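Long-range contacts in cytosine deaminase (PDB 4R88), which probably catalyses the iron-dependent hydrolytic deamination of cytosine to uracil and ammonia, with 5-fluorocytosine bound here beside an Fe(II) ion: residues H56-A61 against R115-V120; D60-A65 against D308-P313; G177-E182 against V206-D211; C210-D215 against A239-A244. One frame throughout, in Å; residues are numbered along the deposited sequence.

Contact 1: H56-A61 against R115-V120; sequences HIHLDA and RTHVDV. With FE2 (Fe (II) ion), chain T; 1LD (5-fluorocytosine), chain S.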
# COMPACT_ATOMS: atom_id res chain seq x y z
N HIS B 56 4.74 -2.28 -17.34
CA HIS B 56 3.63 -1.49 -17.85
C HIS B 56 3.61 -0.11 -17.22
O HIS B 56 3.17 0.05 -16.08
CB HIS B 56 2.31 -2.21 -17.56
CG HIS B 56 1.12 -1.56 -18.18
ND1 HIS B 56 0.29 -2.23 -19.05
CD2 HIS B 56 0.62 -0.31 -18.05
CE1 HIS B 56 -0.68 -1.42 -19.43
NE2 HIS B 56 -0.50 -0.25 -18.84
N ILE B 57 4.07 0.89 -17.96
CA ILE B 57 4.02 2.27 -17.50
C ILE B 57 3.76 3.22 -18.69
O ILE B 57 4.03 2.87 -19.82
CB ILE B 57 5.30 2.64 -16.74
CG1 ILE B 57 5.11 3.92 -15.93
CG2 ILE B 57 6.50 2.75 -17.72
CD1 ILE B 57 6.20 4.14 -14.89
N HIS B 58 3.18 4.38 -18.43
CA HIS B 58 2.91 5.37 -19.48
C HIS B 58 3.85 6.55 -19.35
O HIS B 58 3.47 7.58 -18.78
CB HIS B 58 1.46 5.86 -19.39
CG HIS B 58 0.45 4.82 -19.73
ND1 HIS B 58 -0.11 4.71 -20.99
CD2 HIS B 58 -0.08 3.81 -19.00
CE1 HIS B 58 -0.94 3.69 -21.01
NE2 HIS B 58 -0.94 3.13 -19.82
N LEU B 59 5.08 6.41 -19.86
CA LEU B 59 6.09 7.47 -19.76
C LEU B 59 5.77 8.75 -20.54
O LEU B 59 6.27 9.83 -20.19
CB LEU B 59 7.47 6.97 -20.19
CG LEU B 59 8.19 5.97 -19.30
CD1 LEU B 59 9.59 5.69 -19.87
CD2 LEU B 59 8.25 6.48 -17.87
N ASP B 60 4.97 8.65 -21.60
CA ASP B 60 4.60 9.85 -22.34
C ASP B 60 3.71 10.77 -21.51
O ASP B 60 3.78 11.99 -21.64
CB ASP B 60 4.00 9.54 -23.72
CG ASP B 60 2.70 8.77 -23.64
OD1 ASP B 60 1.93 8.81 -24.62
OD2 ASP B 60 2.44 8.11 -22.61
N ALA B 61 2.94 10.17 -20.60
CA ALA B 61 2.01 10.90 -19.75
C ALA B 61 2.55 11.20 -18.35
O ALA B 61 1.90 11.89 -17.58
CB ALA B 61 0.69 10.13 -19.64
N ARG B 115 8.82 -1.49 -19.77
CA ARG B 115 7.99 -1.45 -20.97
C ARG B 115 7.03 -0.26 -20.85
O ARG B 115 6.22 -0.21 -19.93
CB ARG B 115 7.20 -2.75 -21.15
CG ARG B 115 6.14 -2.67 -22.24
CD ARG B 115 5.40 -3.99 -22.43
NE ARG B 115 6.24 -4.99 -23.09
CZ ARG B 115 5.86 -6.24 -23.34
NH1 ARG B 115 4.66 -6.67 -22.95
NH2 ARG B 115 6.70 -7.06 -23.96
N THR B 116 7.15 0.70 -21.78
CA THR B 116 6.28 1.87 -21.77
C THR B 116 5.28 1.84 -22.90
O THR B 116 5.60 1.50 -24.03
CB THR B 116 7.07 3.21 -21.81
OG1 THR B 116 6.16 4.30 -21.61
CG2 THR B 116 7.82 3.41 -23.16
N HIS B 117 4.03 2.18 -22.59
CA HIS B 117 3.06 2.44 -23.64
C HIS B 117 3.22 3.89 -24.04
O HIS B 117 3.61 4.73 -23.22
CB HIS B 117 1.65 2.13 -23.13
CG HIS B 117 1.46 0.68 -22.79
ND1 HIS B 117 0.77 -0.19 -23.61
CD2 HIS B 117 1.91 -0.06 -21.75
CE1 HIS B 117 0.80 -1.41 -23.09
NE2 HIS B 117 1.49 -1.36 -21.96
N VAL B 118 3.02 4.17 -25.32
CA VAL B 118 3.06 5.54 -25.81
C VAL B 118 1.84 5.74 -26.69
O VAL B 118 1.60 4.96 -27.61
CB VAL B 118 4.32 5.78 -26.65
CG1 VAL B 118 4.40 7.25 -27.08
CG2 VAL B 118 5.55 5.37 -25.89
N ASP B 119 1.08 6.78 -26.40
CA ASP B 119 -0.15 7.05 -27.14
C ASP B 119 0.20 7.43 -28.56
O ASP B 119 0.89 8.42 -28.79
CB ASP B 119 -0.96 8.16 -26.44
CG ASP B 119 -2.31 8.43 -27.11
OD1 ASP B 119 -2.97 9.39 -26.68
OD2 ASP B 119 -2.72 7.69 -28.04
N VAL B 120 -0.27 6.64 -29.53
CA VAL B 120 -0.05 6.97 -30.93
C VAL B 120 -1.27 7.60 -31.60
O VAL B 120 -1.22 7.93 -32.79
CB VAL B 120 0.47 5.74 -31.73
CG1 VAL B 120 1.81 5.25 -31.15
CG2 VAL B 120 -0.55 4.61 -31.71
FE FE2 T . -2.09 1.36 -18.75
N1 1LD S . -4.64 4.84 -20.34
C6 1LD S . -3.82 5.26 -19.36
C2 1LD S . -5.52 3.85 -20.11
O2 1LD S . -6.34 3.43 -21.13
N3 1LD S . -5.62 3.25 -18.91
C4 1LD S . -4.83 3.64 -17.90
N4 1LD S . -4.95 2.99 -16.63
C5 1LD S . -3.89 4.67 -18.10
F 1LD S . -3.08 5.07 -17.11
O HOH W 1 1.50 10.41 -26.98

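Contact 2: D60-A65 against D308-P313; sequences DATLTA and DSIQDP. With FE2 (Fe (II) ion), chain T; 1LD (5-fluorocytosine), chain S.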
# COMPACT_ATOMS: atom_id res chain seq x y z
N ASP B 60 4.97 8.65 -21.60
CA ASP B 60 4.60 9.85 -22.34
C ASP B 60 3.71 10.77 -21.51
O ASP B 60 3.78 11.99 -21.64
CB ASP B 60 4.00 9.54 -23.72
CG ASP B 60 2.70 8.77 -23.64
OD1 ASP B 60 1.93 8.81 -24.62
OD2 ASP B 60 2.44 8.11 -22.61
N ALA B 61 2.94 10.17 -20.60
CA ALA B 61 2.01 10.90 -19.75
C ALA B 61 2.55 11.20 -18.35
O ALA B 61 1.90 11.89 -17.58
CB ALA B 61 0.69 10.13 -19.64
N THR B 62 3.72 10.67 -18.00
CA THR B 62 4.21 10.80 -16.63
C THR B 62 4.45 12.27 -16.24
O THR B 62 4.86 13.08 -17.07
CB THR B 62 5.50 9.96 -16.37
OG1 THR B 62 5.77 9.90 -14.96
CG2 THR B 62 6.70 10.56 -17.09
N LEU B 63 4.16 12.60 -14.98
CA LEU B 63 4.42 13.93 -14.43
C LEU B 63 3.57 15.04 -15.05
O LEU B 63 3.99 16.20 -15.07
CB LEU B 63 5.91 14.27 -14.52
CG LEU B 63 6.89 13.25 -13.92
CD1 LEU B 63 8.33 13.70 -14.10
CD2 LEU B 63 6.56 12.98 -12.43
N THR B 64 2.38 14.71 -15.56
CA THR B 64 1.46 15.72 -16.11
C THR B 64 0.13 15.79 -15.35
O THR B 64 -0.83 16.37 -15.86
CB THR B 64 1.11 15.46 -17.59
OG1 THR B 64 0.33 14.26 -17.69
CG2 THR B 64 2.35 15.34 -18.46
N ALA B 65 0.04 15.19 -14.16
CA ALA B 65 -1.19 15.26 -13.37
C ALA B 65 -1.59 16.71 -13.12
O ALA B 65 -0.80 17.49 -12.61
CB ALA B 65 -1.02 14.53 -12.05
N ASP B 308 1.94 1.22 -13.69
CA ASP B 308 1.04 1.88 -14.67
C ASP B 308 1.27 3.40 -14.85
O ASP B 308 1.57 3.87 -15.94
CB ASP B 308 -0.44 1.59 -14.34
CG ASP B 308 -1.35 1.77 -15.55
OD1 ASP B 308 -2.57 1.54 -15.44
OD2 ASP B 308 -0.85 2.14 -16.62
N SER B 309 1.11 4.16 -13.77
CA SER B 309 1.16 5.61 -13.85
C SER B 309 2.01 6.22 -12.75
O SER B 309 2.01 5.75 -11.62
CB SER B 309 -0.25 6.20 -13.70
OG SER B 309 -1.11 5.82 -14.75
N ILE B 310 2.71 7.30 -13.07
CA ILE B 310 3.33 8.13 -12.04
C ILE B 310 2.93 9.59 -12.26
O ILE B 310 3.35 10.22 -13.24
CB ILE B 310 4.87 7.93 -12.02
CG1 ILE B 310 5.20 6.52 -11.51
CG2 ILE B 310 5.54 9.01 -11.17
CD1 ILE B 310 6.68 6.10 -11.67
N GLN B 311 2.07 10.11 -11.39
CA GLN B 311 1.65 11.51 -11.39
C GLN B 311 1.12 11.96 -12.75
O GLN B 311 1.61 12.93 -13.33
CB GLN B 311 2.78 12.42 -10.90
CG GLN B 311 3.27 12.06 -9.48
CD GLN B 311 4.53 12.80 -9.09
OE1 GLN B 311 5.64 12.29 -9.26
NE2 GLN B 311 4.36 14.00 -8.55
N ASP B 312 0.10 11.26 -13.23
CA ASP B 312 -0.39 11.47 -14.60
C ASP B 312 -1.92 11.70 -14.58
O ASP B 312 -2.49 11.79 -13.49
CB ASP B 312 0.15 10.33 -15.51
CG ASP B 312 -0.63 9.03 -15.39
OD1 ASP B 312 -0.20 8.05 -16.06
OD2 ASP B 312 -1.65 8.98 -14.66
N PRO B 313 -2.58 11.84 -15.76
CA PRO B 313 -4.02 12.15 -15.67
C PRO B 313 -4.89 11.11 -14.95
O PRO B 313 -6.00 11.41 -14.55
CB PRO B 313 -4.45 12.22 -17.14
CG PRO B 313 -3.21 12.57 -17.89
CD PRO B 313 -2.09 11.88 -17.15
FE FE2 T . -2.09 1.36 -18.75
N1 1LD S . -4.64 4.84 -20.34
C6 1LD S . -3.82 5.26 -19.36
C2 1LD S . -5.52 3.85 -20.11
O2 1LD S . -6.34 3.43 -21.13
N3 1LD S . -5.62 3.25 -18.91
C4 1LD S . -4.83 3.64 -17.90
N4 1LD S . -4.95 2.99 -16.63
C5 1LD S . -3.89 4.67 -18.10
F 1LD S . -3.08 5.07 -17.11

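Contact 3: G177-E182 against V206-D211; sequences GIPHYE and VDVHCD. With FE2 (Fe (II) ion), chain T; 1LD (5-fluorocytosine), chain S.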
# COMPACT_ATOMS: atom_id res chain seq x y z
N GLY B 177 -3.29 -1.94 -27.89
CA GLY B 177 -4.69 -1.92 -28.29
C GLY B 177 -5.56 -1.54 -27.12
O GLY B 177 -5.08 -1.50 -25.98
N ILE B 178 -6.83 -1.25 -27.39
CA ILE B 178 -7.76 -0.90 -26.32
C ILE B 178 -9.21 -1.27 -26.71
O ILE B 178 -10.09 -0.41 -26.78
CB ILE B 178 -7.58 0.59 -25.92
CG1 ILE B 178 -8.33 0.92 -24.62
CG2 ILE B 178 -7.93 1.55 -27.10
CD1 ILE B 178 -8.11 2.35 -24.12
N PRO B 179 -9.47 -2.56 -26.96
CA PRO B 179 -10.73 -3.00 -27.58
C PRO B 179 -11.99 -2.60 -26.80
O PRO B 179 -13.01 -2.33 -27.44
CB PRO B 179 -10.58 -4.53 -27.65
CG PRO B 179 -9.52 -4.88 -26.65
CD PRO B 179 -8.57 -3.70 -26.68
N HIS B 180 -11.91 -2.52 -25.47
CA HIS B 180 -13.07 -2.17 -24.66
C HIS B 180 -13.46 -0.71 -24.87
O HIS B 180 -14.57 -0.30 -24.55
CB HIS B 180 -12.81 -2.45 -23.17
CG HIS B 180 -11.61 -1.73 -22.63
ND1 HIS B 180 -10.32 -2.14 -22.88
CD2 HIS B 180 -11.51 -0.60 -21.89
CE1 HIS B 180 -9.47 -1.31 -22.31
NE2 HIS B 180 -10.17 -0.36 -21.71
N TYR B 181 -12.53 0.09 -25.39
CA TYR B 181 -12.79 1.51 -25.60
C TYR B 181 -13.27 1.85 -27.02
O TYR B 181 -13.70 2.97 -27.26
CB TYR B 181 -11.55 2.34 -25.25
CG TYR B 181 -11.81 3.83 -25.14
CD1 TYR B 181 -11.17 4.73 -25.99
CD2 TYR B 181 -12.70 4.34 -24.21
CE1 TYR B 181 -11.40 6.09 -25.90
CE2 TYR B 181 -12.94 5.70 -24.11
CZ TYR B 181 -12.29 6.57 -24.95
OH TYR B 181 -12.53 7.92 -24.86
N GLU B 182 -13.19 0.90 -27.96
CA GLU B 182 -13.74 1.15 -29.29
C GLU B 182 -15.25 1.40 -29.16
O GLU B 182 -15.88 0.93 -28.21
CB GLU B 182 -13.45 -0.02 -30.23
CG GLU B 182 -11.97 -0.43 -30.30
CD GLU B 182 -11.12 0.51 -31.15
OE1 GLU B 182 -9.89 0.32 -31.20
OE2 GLU B 182 -11.69 1.45 -31.77
N VAL B 206 3.09 -8.21 -28.47
CA VAL B 206 1.74 -7.67 -28.31
C VAL B 206 1.49 -7.43 -26.83
O VAL B 206 1.84 -8.26 -25.99
CB VAL B 206 0.68 -8.67 -28.83
CG1 VAL B 206 -0.73 -8.22 -28.46
CG2 VAL B 206 0.81 -8.84 -30.33
N ASP B 207 0.89 -6.29 -26.51
CA ASP B 207 0.49 -6.00 -25.14
C ASP B 207 -0.70 -5.05 -25.18
O ASP B 207 -0.56 -3.86 -25.43
CB ASP B 207 1.64 -5.40 -24.34
CG ASP B 207 1.30 -5.24 -22.86
OD1 ASP B 207 2.23 -5.31 -22.01
OD2 ASP B 207 0.11 -5.05 -22.53
N VAL B 208 -1.87 -5.62 -24.91
CA VAL B 208 -3.13 -4.93 -25.14
C VAL B 208 -3.77 -4.52 -23.81
O VAL B 208 -3.83 -5.33 -22.89
CB VAL B 208 -4.09 -5.86 -25.94
CG1 VAL B 208 -5.49 -5.26 -26.04
CG2 VAL B 208 -3.54 -6.15 -27.33
N HIS B 209 -4.21 -3.27 -23.70
CA HIS B 209 -5.08 -2.86 -22.58
C HIS B 209 -6.40 -3.54 -22.81
O HIS B 209 -7.17 -3.12 -23.67
CB HIS B 209 -5.35 -1.37 -22.58
CG HIS B 209 -4.21 -0.55 -22.09
ND1 HIS B 209 -2.97 -0.55 -22.70
CD2 HIS B 209 -4.10 0.30 -21.04
CE1 HIS B 209 -2.16 0.27 -22.06
NE2 HIS B 209 -2.82 0.79 -21.04
N CYS B 210 -6.65 -4.59 -22.06
CA CYS B 210 -7.73 -5.49 -22.39
C CYS B 210 -8.77 -5.46 -21.26
O CYS B 210 -8.46 -5.80 -20.12
CB CYS B 210 -7.17 -6.91 -22.57
SG CYS B 210 -8.27 -8.01 -23.44
N ASP B 211 -9.98 -5.00 -21.58
CA ASP B 211 -11.10 -5.01 -20.62
C ASP B 211 -10.80 -4.27 -19.31
O ASP B 211 -11.08 -4.78 -18.22
CB ASP B 211 -11.55 -6.45 -20.34
CG ASP B 211 -11.84 -7.25 -21.62
OD1 ASP B 211 -11.35 -8.39 -21.75
OD2 ASP B 211 -12.59 -6.75 -22.49
FE FE2 T . -2.09 1.36 -18.75
N1 1LD S . -4.64 4.84 -20.34
C6 1LD S . -3.82 5.26 -19.36
C2 1LD S . -5.52 3.85 -20.11
O2 1LD S . -6.34 3.43 -21.13
N3 1LD S . -5.62 3.25 -18.91
C4 1LD S . -4.83 3.64 -17.90
N4 1LD S . -4.95 2.99 -16.63
C5 1LD S . -3.89 4.67 -18.10
F 1LD S . -3.08 5.07 -17.11
O HOH W 2 -1.73 -1.50 -25.15

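Contact 4: C210-D215 against A239-A244; sequences CDEIDD and ASHTCA. With 1LD (5-fluorocytosine), chain S.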
# COMPACT_ATOMS: atom_id res chain seq x y z
N CYS B 210 -6.65 -4.59 -22.06
CA CYS B 210 -7.73 -5.49 -22.39
C CYS B 210 -8.77 -5.46 -21.26
O CYS B 210 -8.46 -5.80 -20.12
CB CYS B 210 -7.17 -6.91 -22.57
SG CYS B 210 -8.27 -8.01 -23.44
N ASP B 211 -9.98 -5.00 -21.58
CA ASP B 211 -11.10 -5.01 -20.62
C ASP B 211 -10.80 -4.27 -19.31
O ASP B 211 -11.08 -4.78 -18.22
CB ASP B 211 -11.55 -6.45 -20.34
CG ASP B 211 -11.84 -7.25 -21.62
OD1 ASP B 211 -11.35 -8.39 -21.75
OD2 ASP B 211 -12.59 -6.75 -22.49
N GLU B 212 -10.24 -3.07 -19.41
CA GLU B 212 -9.99 -2.23 -18.23
C GLU B 212 -11.25 -1.46 -17.90
O GLU B 212 -11.32 -0.24 -18.10
CB GLU B 212 -8.84 -1.24 -18.46
CG GLU B 212 -8.42 -0.50 -17.17
CD GLU B 212 -7.33 0.52 -17.41
OE1 GLU B 212 -6.83 1.08 -16.41
OE2 GLU B 212 -6.96 0.75 -18.58
N ILE B 213 -12.25 -2.18 -17.42
CA ILE B 213 -13.58 -1.64 -17.21
C ILE B 213 -14.34 -2.68 -16.38
O ILE B 213 -14.02 -3.87 -16.43
CB ILE B 213 -14.30 -1.42 -18.56
CG1 ILE B 213 -15.57 -0.59 -18.37
CG2 ILE B 213 -14.65 -2.75 -19.22
CD1 ILE B 213 -16.24 -0.22 -19.67
N ASP B 214 -15.32 -2.23 -15.59
CA ASP B 214 -16.02 -3.16 -14.69
C ASP B 214 -17.21 -3.88 -15.33
O ASP B 214 -17.89 -4.66 -14.66
CB ASP B 214 -16.45 -2.43 -13.41
CG ASP B 214 -15.28 -2.02 -12.54
OD1 ASP B 214 -15.32 -0.90 -11.97
OD2 ASP B 214 -14.31 -2.81 -12.41
N ASP B 215 -17.44 -3.64 -16.61
CA ASP B 215 -18.56 -4.24 -17.34
C ASP B 215 -18.32 -5.74 -17.52
O ASP B 215 -17.35 -6.13 -18.17
CB ASP B 215 -18.66 -3.55 -18.72
CG ASP B 215 -19.80 -4.10 -19.59
OD1 ASP B 215 -19.89 -3.71 -20.78
OD2 ASP B 215 -20.58 -4.92 -19.09
N ALA B 239 -1.79 -9.57 -21.97
CA ALA B 239 -3.03 -8.83 -21.75
C ALA B 239 -2.86 -8.01 -20.47
O ALA B 239 -2.72 -8.56 -19.38
CB ALA B 239 -4.22 -9.80 -21.61
N SER B 240 -2.86 -6.69 -20.61
CA SER B 240 -2.78 -5.82 -19.45
C SER B 240 -4.17 -5.47 -18.91
O SER B 240 -5.14 -5.31 -19.66
CB SER B 240 -1.99 -4.55 -19.77
OG SER B 240 -0.61 -4.85 -20.02
N HIS B 241 -4.21 -5.35 -17.58
CA HIS B 241 -5.41 -5.04 -16.79
C HIS B 241 -6.38 -6.22 -16.64
O HIS B 241 -6.39 -6.87 -15.59
CB HIS B 241 -6.11 -3.76 -17.27
CG HIS B 241 -5.21 -2.55 -17.25
ND1 HIS B 241 -4.71 -2.01 -16.08
CD2 HIS B 241 -4.73 -1.78 -18.26
CE1 HIS B 241 -3.95 -0.97 -16.37
NE2 HIS B 241 -3.95 -0.80 -17.68
N THR B 242 -7.19 -6.48 -17.66
CA THR B 242 -8.26 -7.48 -17.59
C THR B 242 -9.13 -7.32 -16.33
O THR B 242 -9.59 -8.31 -15.73
CB THR B 242 -7.76 -8.94 -17.80
OG1 THR B 242 -6.97 -9.37 -16.69
CG2 THR B 242 -6.94 -9.04 -19.11
N CYS B 243 -9.36 -6.07 -15.93
CA CYS B 243 -10.17 -5.77 -14.75
C CYS B 243 -11.55 -6.42 -14.81
O CYS B 243 -12.09 -6.84 -13.78
CB CYS B 243 -10.37 -4.26 -14.59
SG CYS B 243 -8.85 -3.29 -14.48
N ALA B 244 -12.14 -6.49 -16.00
CA ALA B 244 -13.49 -7.03 -16.12
C ALA B 244 -13.57 -8.49 -15.67
O ALA B 244 -14.62 -8.96 -15.22
CB ALA B 244 -14.00 -6.88 -17.56
N1 1LD S . -4.64 4.84 -20.34
C6 1LD S . -3.82 5.26 -19.36
C2 1LD S . -5.52 3.85 -20.11
O2 1LD S . -6.34 3.43 -21.13
N3 1LD S . -5.62 3.25 -18.91
C4 1LD S . -4.83 3.64 -17.90
N4 1LD S . -4.95 2.99 -16.63
C5 1LD S . -3.89 4.67 -18.10
F 1LD S . -3.08 5.07 -17.11
O HOH W 3 -14.15 -5.72 -12.39

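Contact 1: H56-A61 against R115-V120
Asp60 OD1 is gripped twice: the backbone N of Asp119 donates to it over 2.8 Å in a nearly straight bond (N-H...O 167°), arriving from above the carboxylate plane, and a water shared with Asp119 O donates as well. Placing CG between its own backbone N and carbonyl carbon (chi1 63°) brings this carboxylate across to the end of strand 111-119. Earlier in the contact, Ile57 pairs with Thr116 in parallel register. Its N donates to Arg115 O, and its O receives His117 N at 2.9 Å. Thr116 OG1 then takes the N-H of Leu59 at 2.9 Å, holding the chain where it turns out of the strand, and the Leu59 side chain crosses it at about a right angle.

On the barrel-interior side, the His-X-His pair of the amidohydrolase family reaches iron through His56 NE2 at 2.3 Å and His58 NE2 at 2.4 Å. His117 lays its NE2 over one face of the His56 ring, toward the rim, with the two planes 37° apart; its CB lies 3.7 Å from His58 CE1. His58 turns one face to C6 of 5-fluorocytosine.

Backbone bonds, a hydroxyl and a neighbouring ring thus fix two metal ligands in place, while two donors on one buried oxygen would favour a charged Asp60.

Contact 2: D60-A65 against D308-P313
The side-chain amide of Gln311 carries Leu63 on one face: methyl CD2 sits over its oxygen end, 3.4 Å from OE1, and the two side chains cross at a slant. From the far end of that amide, NE2 makes a weak hydrogen bond to Tyr381 of the second subunit. The peptide groups behind it bind differently. Leu63 N meets Ile310 O in the carbonyl plane at 3.1 Å, whereas Ala65 N reaches Gln311 O at 2.9 Å from above the plane, 44° out of it.

Residues Ala61 to Thr64 form a type II beta turn. Thr64 braces it from within, its OG1 donating to Ala61 O at 2.8 Å; a chi1 of 67° brings the hydroxyl back over its own backbone, where it also lies 3.4 Å from Pro313 CD. Ala61 O packs on Asp312 CB at 3.1 Å.

At the start of 308-313, Asp308 OD2 binds iron at 2.6 Å, so the loop leaves directly from the metal site. Leu63 and Ile310 both rest on Thr102 of helix 92-108, and Ala61 and Pro313 on Trp83 of helix 76-87, so two helices flank this junction of loops.

Contact 3: G177-E182 against V206-D211
In this TIM-barrel metal site, the loop around Gly177 meets the neighbouring strand 205-210 just where His209 turns inward to the iron. The two backbones run almost the same way, and His209 N makes a weak hydrogen bond to Gly177 O (3.0 Å). With CG anti to its carbonyl carbon (chi1 -76°), His209 carries NE2 to within 2.5 Å of the iron.

A water bond at the other nitrogen helps fix the rotation of that ring, together with the iron at NE2. ND1 donates to a water lying in the ring plane at 2.9 Å; the same water accepts from Gly177 N and donates to Asp207 O at 2.6 Å. A second-shell bridge between the two segments therefore helps orient a first-shell ligand.

Beyond it the loop covers the strand end. Pro179 CD lies 3.5 Å from Val208 CG1, the proline ring crossing the valine at a slant, and helix 185-202 packs against both residues. Ile178 instead extends into the pocket, its CD1 3.6 Å from O2 of 5-fluorocytosine.

His180 closes the far side. A chi1 of 58° brings its ring back to the strand, where one face looks toward the carbonyl carbon of Asp211 and the edge, at CE1, meets His209 O in the ring plane at 3.2 Å.

Contact 4: C210-D215 against A239-A244
Strands 205-210 and 237-241 run parallel as neighbouring staves of the TIM barrel, and at Cys210 and His241 their register gives way to two loops that stay in touch. Cys210 N donates to Ser240 O at 2.9 Å, almost straight and in the carbonyl plane. The return bond from Thr242 N to Cys210 O is weak. One residue further, Asp211 O receives Ala244 N at 3.0 Å, tying the start of a short 3-10 segment to the loop. Glu212 then sits at the centre of an inverse gamma turn, a kink in the chain from which its side chain extends into the pocket.

That side chain is the centre of the contact. With CG turned opposite the backbone N (chi1 -171°), the extended chain lays its carboxylate flat over one face of the His241 ring: CD lies 3.5 Å above the centre, with the planes 13° apart. CG adds a CH-pi contact to the same face, while Cys243 SG packs alongside it at 3.9 Å. The stacking would help hold the carboxylate flat.

Farther from the pocket, Asp211 CB touches Ala244 CB, and Ala244 CB presses on Ile213 O at 3.2 Å. A water donates to both Asp214 OD2 and Cys243 O, joining the loops once more.

Held this way, the acid presents both oxygens to the pyrimidine: 5-fluorocytosine N4 donates to Glu212 OE1 at 2.7 Å in a nearly linear bond (175°), and OE2 lies 2.9 Å from N3.

A shared principle runs through the four: strand ends and the loops that follow are tied to neighbours around the iron and 5-fluorocytosine. Contacts 1, 3 and 4 lie along the barrel wall, whereas contact 2 joins two loops. All are buried, but contact 2 alone meets the second subunit, through Gln311. Contacts 1 and 2 share Asp60 and Ala61, contacts 3 and 4 Cys210 and Asp211. Contacts 1, 2 and 3 supply the iron ligands; contact 4 contributes the acid bound to 5-fluorocytosine. A salt bridge from Arg115 to Asp207 couples contacts 1 and 3, and Asp207 in turn bonds Ser240 of contact 4.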